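Aldolase (Klebsiella pneumoniae, PDB 6VOQ) belongs to the class II aldolase and adducin family, with its AraD-like fold, and holds a zinc ion between histidine and glutamate side chains. Local coordinates at residues A[94-99]-A[159-164]; A[128-133]-A[154-159]. All blocks are in the same frame, centred on the assembly; numbering follows the deposited sequence.

Both contacts lie mainly in the protein interior and share one mixed sheet, in which strand 162-167 runs between strands 91-94 and 155-158. Interaction 1 is largely polar and metal-centred: loop and strand-end residues bring three histidines to a zinc ion. Interaction 2 is ordinary parallel strand pairing with apolar packing on both faces, and its ends, near Asp-128 and Pro-133, are more open to solvent. The two meet directly, with a probable hydrogen bond from Phe-156 N to Val-164 O (2.8 Å), and share Ala-159. Interaction 2 is nested within the loop that interaction 1 closes, and adds strand 131-132, outermost in this chain's sheet, to the edge of strand 155-158.

Interaction 1 of 2, residues A[94-99]-A[159-164]; sequences HLHSHY and ANHGPV. With ZN (zinc ion), chain B.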
# COMPACT_ATOMS: atom_id res chain seq x y z
N HIS A 94 -11.39 15.32 -7.72
CA HIS A 94 -12.40 14.30 -7.53
C HIS A 94 -11.75 12.94 -7.68
O HIS A 94 -11.13 12.65 -8.71
CB HIS A 94 -13.55 14.45 -8.53
CG HIS A 94 -14.48 13.28 -8.50
ND1 HIS A 94 -15.14 12.88 -7.36
CD2 HIS A 94 -14.84 12.40 -9.47
CE1 HIS A 94 -15.88 11.82 -7.63
NE2 HIS A 94 -15.72 11.51 -8.90
N LEU A 95 -11.89 12.11 -6.66
CA LEU A 95 -11.33 10.77 -6.67
C LEU A 95 -12.36 9.80 -6.13
O LEU A 95 -13.32 10.18 -5.46
CB LEU A 95 -10.07 10.68 -5.80
CG LEU A 95 -8.87 11.52 -6.19
CD1 LEU A 95 -7.91 11.47 -5.04
CD2 LEU A 95 -8.25 10.96 -7.46
N HIS A 96 -12.16 8.52 -6.44
CA HIS A 96 -12.84 7.45 -5.72
C HIS A 96 -11.91 6.84 -4.69
O HIS A 96 -11.77 5.61 -4.63
CB HIS A 96 -13.37 6.39 -6.69
CG HIS A 96 -14.26 6.94 -7.75
ND1 HIS A 96 -14.81 6.15 -8.74
CD2 HIS A 96 -14.71 8.20 -7.98
CE1 HIS A 96 -15.55 6.90 -9.54
NE2 HIS A 96 -15.50 8.14 -9.10
N SER A 97 -11.22 7.68 -3.91
CA SER A 97 -10.23 7.16 -2.97
C SER A 97 -10.93 6.26 -1.96
O SER A 97 -12.09 6.48 -1.59
CB SER A 97 -9.48 8.31 -2.29
OG SER A 97 -10.34 9.22 -1.60
N HIS A 98 -10.22 5.21 -1.54
CA HIS A 98 -10.89 4.02 -1.03
C HIS A 98 -11.74 4.33 0.20
O HIS A 98 -12.94 4.02 0.24
CB HIS A 98 -9.88 2.92 -0.72
CG HIS A 98 -10.52 1.71 -0.13
ND1 HIS A 98 -11.25 0.82 -0.89
CD2 HIS A 98 -10.62 1.29 1.15
CE1 HIS A 98 -11.73 -0.13 -0.11
NE2 HIS A 98 -11.37 0.14 1.14
N TYR A 99 -11.13 4.93 1.22
CA TYR A 99 -11.83 5.09 2.48
C TYR A 99 -12.87 6.20 2.43
O TYR A 99 -13.91 6.09 3.09
CB TYR A 99 -10.81 5.29 3.61
CG TYR A 99 -9.97 4.04 3.78
CD1 TYR A 99 -10.47 2.93 4.45
CD2 TYR A 99 -8.72 3.94 3.19
CE1 TYR A 99 -9.72 1.77 4.57
CE2 TYR A 99 -7.96 2.79 3.31
CZ TYR A 99 -8.47 1.71 4.00
OH TYR A 99 -7.72 0.56 4.11
N ALA A 159 -22.57 10.38 -2.01
CA ALA A 159 -22.90 9.07 -1.47
C ALA A 159 -22.74 8.00 -2.55
O ALA A 159 -23.01 8.25 -3.73
CB ALA A 159 -24.33 9.08 -0.93
N ASN A 160 -22.27 6.82 -2.14
CA ASN A 160 -22.06 5.69 -3.04
C ASN A 160 -21.20 6.08 -4.24
O ASN A 160 -21.45 5.68 -5.37
CB ASN A 160 -23.38 5.10 -3.53
CG ASN A 160 -24.27 4.67 -2.41
OD1 ASN A 160 -25.17 5.40 -1.99
ND2 ASN A 160 -24.04 3.46 -1.92
N HIS A 161 -20.17 6.88 -3.99
CA HIS A 161 -19.42 7.44 -5.09
C HIS A 161 -18.01 7.82 -4.67
O HIS A 161 -17.05 7.09 -4.97
CB HIS A 161 -20.15 8.65 -5.65
CG HIS A 161 -19.59 9.16 -6.94
ND1 HIS A 161 -20.30 9.98 -7.79
CD2 HIS A 161 -18.39 8.95 -7.53
CE1 HIS A 161 -19.56 10.26 -8.84
NE2 HIS A 161 -18.40 9.65 -8.71
N GLY A 162 -17.86 8.97 -4.00
CA GLY A 162 -16.56 9.44 -3.57
C GLY A 162 -16.49 10.94 -3.31
O GLY A 162 -17.48 11.67 -3.45
N PRO A 163 -15.30 11.42 -2.92
CA PRO A 163 -15.15 12.82 -2.53
C PRO A 163 -14.96 13.77 -3.71
O PRO A 163 -14.45 13.42 -4.77
CB PRO A 163 -13.88 12.79 -1.67
CG PRO A 163 -13.10 11.71 -2.27
CD PRO A 163 -14.08 10.65 -2.62
N VAL A 164 -15.36 15.02 -3.47
CA VAL A 164 -15.12 16.14 -4.36
C VAL A 164 -14.53 17.23 -3.47
O VAL A 164 -15.20 17.70 -2.54
CB VAL A 164 -16.40 16.63 -5.05
CG1 VAL A 164 -16.12 17.92 -5.84
CG2 VAL A 164 -16.96 15.55 -5.96
ZN ZN B . -16.62 9.81 -9.91
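The zinc site is built where His-94 and His-96 of one segment face His-161 of the other. Each offers NE2 to the metal, His-94 NE2 and His-96 NE2 both at 2.2 Å from the zinc, and Glu-75 completes the set of protein ligands. His-94 and His-161 cross almost at a right angle, their ring planes 86° apart; the two NE2 atoms stand 3.3 Å from each other because both bind the zinc, not because they bond to one another. The far side of the His-94 ring is anchored too: ND1 donates to Pro-163 O (2.7 Å, 152° at the hydrogen), lying above the carbonyl plane rather than in it. This second-shell bond fixes the ring's rotation and may polarise it toward the metal. With CG anti to the backbone N (chi1 170°), the imidazole reaches toward strand 162-167, where ND1 meets Pro-163 O, and Val-164 CG2 packs 3.5 Å from ND1. His-94 and Val-164 form an antiparallel non-hydrogen-bonded pair. Beyond it, Leu-95 N makes a weak bond to the same Pro-163 O, while Leu-95 O presses on Pro-163 CD (3.0 Å). His-161 O lies over one face of the His-96 ring, and Tyr-121 of the second subunit stacks on that ring. Ser-97 OG touches Pro-163 CG (3.8 Å), although its hydrogen bond goes to Glu-181. His-161 and Gly-162 form a classic beta bulge opposite Leu-158, at the entry to strand 162-167. A His-X-His pair joined by a distant histidine and a glutamate is the zinc site typical of the class II aldolase family.

Interaction 2 of 2, residues A[128-133]-A[154-159]; sequences DVPVVP and NAFLLA
Val-132 and Leu-158 lie side by side and point the same way, Leu-158 CD2 resting 3.7 Å from Val-132 CB. Leu-158 has CG anti to its carbonyl carbon (chi1 -51°), which brings the end of the side chain, CD2, toward strand 131-132. On the reverse face the side chains of Val-131 and Leu-157 approach less closely, CG2 of the valine 4.4 Å from CB of the leucine, while Val-131 CG1 reaches along to Ala-159 CB at 4.1 Å. One residue earlier, Pro-130 meets Phe-156 obliquely: the proline CG comes to the edge of the phenyl ring, near its plane, 3.8 Å from Phe-156 CD1. Pro-130 CD also lies 3.1 Å from Ala-155 O. The segments run parallel, as neighbouring strands of a beta-alpha-beta unit whose connection carries helix 140-149. That helix packs on the face bearing Val-132 and Phe-156, through Leu-149 among others, whereas Leu-157 is turned to Leu-103 of helix 98-104. Three backbone bonds set the register: Leu-157 N to Pro-130 O, Val-132 N to Leu-157 O (2.7 Å) and Ala-159 N to Val-132 O (2.8 Å). Leu-157 O additionally receives a CA-H...O contact from Val-131. Val-129 CG1 sits beside the backbone of Leu-157, 3.9 Å from its N. Water joins the segments at both ends, just outside the strands, bridging Asp-128 O to Asn-154 N at one and Pro-133 O to Ala-159 O at the other.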
# COMPACT_ATOMS: atom_id res chain seq x y z
N ASP A 128 -16.45 21.32 7.69
CA ASP A 128 -17.45 20.26 7.62
C ASP A 128 -17.56 19.73 6.20
O ASP A 128 -17.31 20.45 5.22
CB ASP A 128 -18.82 20.77 8.07
CG ASP A 128 -18.88 21.02 9.57
OD1 ASP A 128 -17.84 20.90 10.24
OD2 ASP A 128 -19.97 21.36 10.07
N VAL A 129 -17.96 18.47 6.10
CA VAL A 129 -18.11 17.79 4.82
C VAL A 129 -19.54 17.30 4.66
O VAL A 129 -19.94 16.31 5.29
CB VAL A 129 -17.11 16.63 4.69
CG1 VAL A 129 -17.25 15.98 3.33
CG2 VAL A 129 -15.67 17.13 4.91
N PRO A 130 -20.35 17.96 3.82
CA PRO A 130 -21.72 17.49 3.59
C PRO A 130 -21.76 16.26 2.69
O PRO A 130 -20.78 15.88 2.04
CB PRO A 130 -22.39 18.69 2.91
CG PRO A 130 -21.27 19.35 2.19
CD PRO A 130 -20.05 19.17 3.05
N VAL A 131 -22.93 15.63 2.65
CA VAL A 131 -23.13 14.41 1.89
C VAL A 131 -24.20 14.68 0.85
O VAL A 131 -25.28 15.20 1.17
CB VAL A 131 -23.53 13.23 2.80
CG1 VAL A 131 -23.77 11.99 1.96
CG2 VAL A 131 -22.43 12.99 3.84
N VAL A 132 -23.90 14.35 -0.40
CA VAL A 132 -24.86 14.45 -1.48
C VAL A 132 -25.49 13.08 -1.64
O VAL A 132 -24.76 12.08 -1.65
CB VAL A 132 -24.20 14.93 -2.79
CG1 VAL A 132 -25.20 14.83 -3.93
CG2 VAL A 132 -23.66 16.34 -2.62
N PRO A 133 -26.82 12.98 -1.72
CA PRO A 133 -27.44 11.67 -1.95
C PRO A 133 -26.92 11.01 -3.22
O PRO A 133 -26.36 11.66 -4.11
CB PRO A 133 -28.93 12.01 -2.07
CG PRO A 133 -29.09 13.28 -1.32
CD PRO A 133 -27.82 14.04 -1.53
N ASN A 154 -16.10 23.39 1.58
CA ASN A 154 -14.94 23.27 0.72
C ASN A 154 -14.71 21.87 0.19
O ASN A 154 -13.83 21.68 -0.66
CB ASN A 154 -13.70 23.75 1.47
CG ASN A 154 -13.90 25.11 2.06
OD1 ASN A 154 -14.45 26.00 1.40
ND2 ASN A 154 -13.48 25.29 3.30
N ALA A 155 -15.48 20.89 0.66
CA ALA A 155 -15.40 19.53 0.16
C ALA A 155 -16.77 18.89 0.34
O ALA A 155 -17.60 19.36 1.11
CB ALA A 155 -14.31 18.73 0.87
N PHE A 156 -17.01 17.81 -0.41
CA PHE A 156 -18.32 17.20 -0.50
C PHE A 156 -18.16 15.70 -0.68
O PHE A 156 -17.28 15.24 -1.42
CB PHE A 156 -19.14 17.75 -1.68
CG PHE A 156 -18.95 19.21 -1.93
CD1 PHE A 156 -19.72 20.14 -1.24
CD2 PHE A 156 -18.03 19.67 -2.86
CE1 PHE A 156 -19.56 21.49 -1.46
CE2 PHE A 156 -17.86 21.01 -3.08
CZ PHE A 156 -18.62 21.93 -2.38
N LEU A 157 -19.03 14.93 -0.03
CA LEU A 157 -19.01 13.48 -0.18
C LEU A 157 -20.25 13.09 -0.97
O LEU A 157 -21.38 13.26 -0.49
CB LEU A 157 -18.95 12.78 1.17
CG LEU A 157 -18.68 11.28 1.18
CD1 LEU A 157 -17.39 10.94 0.46
CD2 LEU A 157 -18.62 10.77 2.60
N LEU A 158 -20.04 12.60 -2.20
CA LEU A 158 -21.11 12.04 -3.01
C LEU A 158 -21.38 10.62 -2.54
O LEU A 158 -20.50 9.75 -2.64
CB LEU A 158 -20.73 12.05 -4.49
CG LEU A 158 -20.24 13.35 -5.11
CD1 LEU A 158 -20.04 13.11 -6.59
CD2 LEU A 158 -21.22 14.47 -4.89
N ALA A 159 -22.57 10.38 -2.01
CA ALA A 159 -22.90 9.07 -1.47
C ALA A 159 -22.74 8.00 -2.55
O ALA A 159 -23.01 8.25 -3.73
CB ALA A 159 -24.33 9.08 -0.93
O HOH W 1 -16.16 22.60 4.27
O HOH W 2 -23.84 10.57 -5.22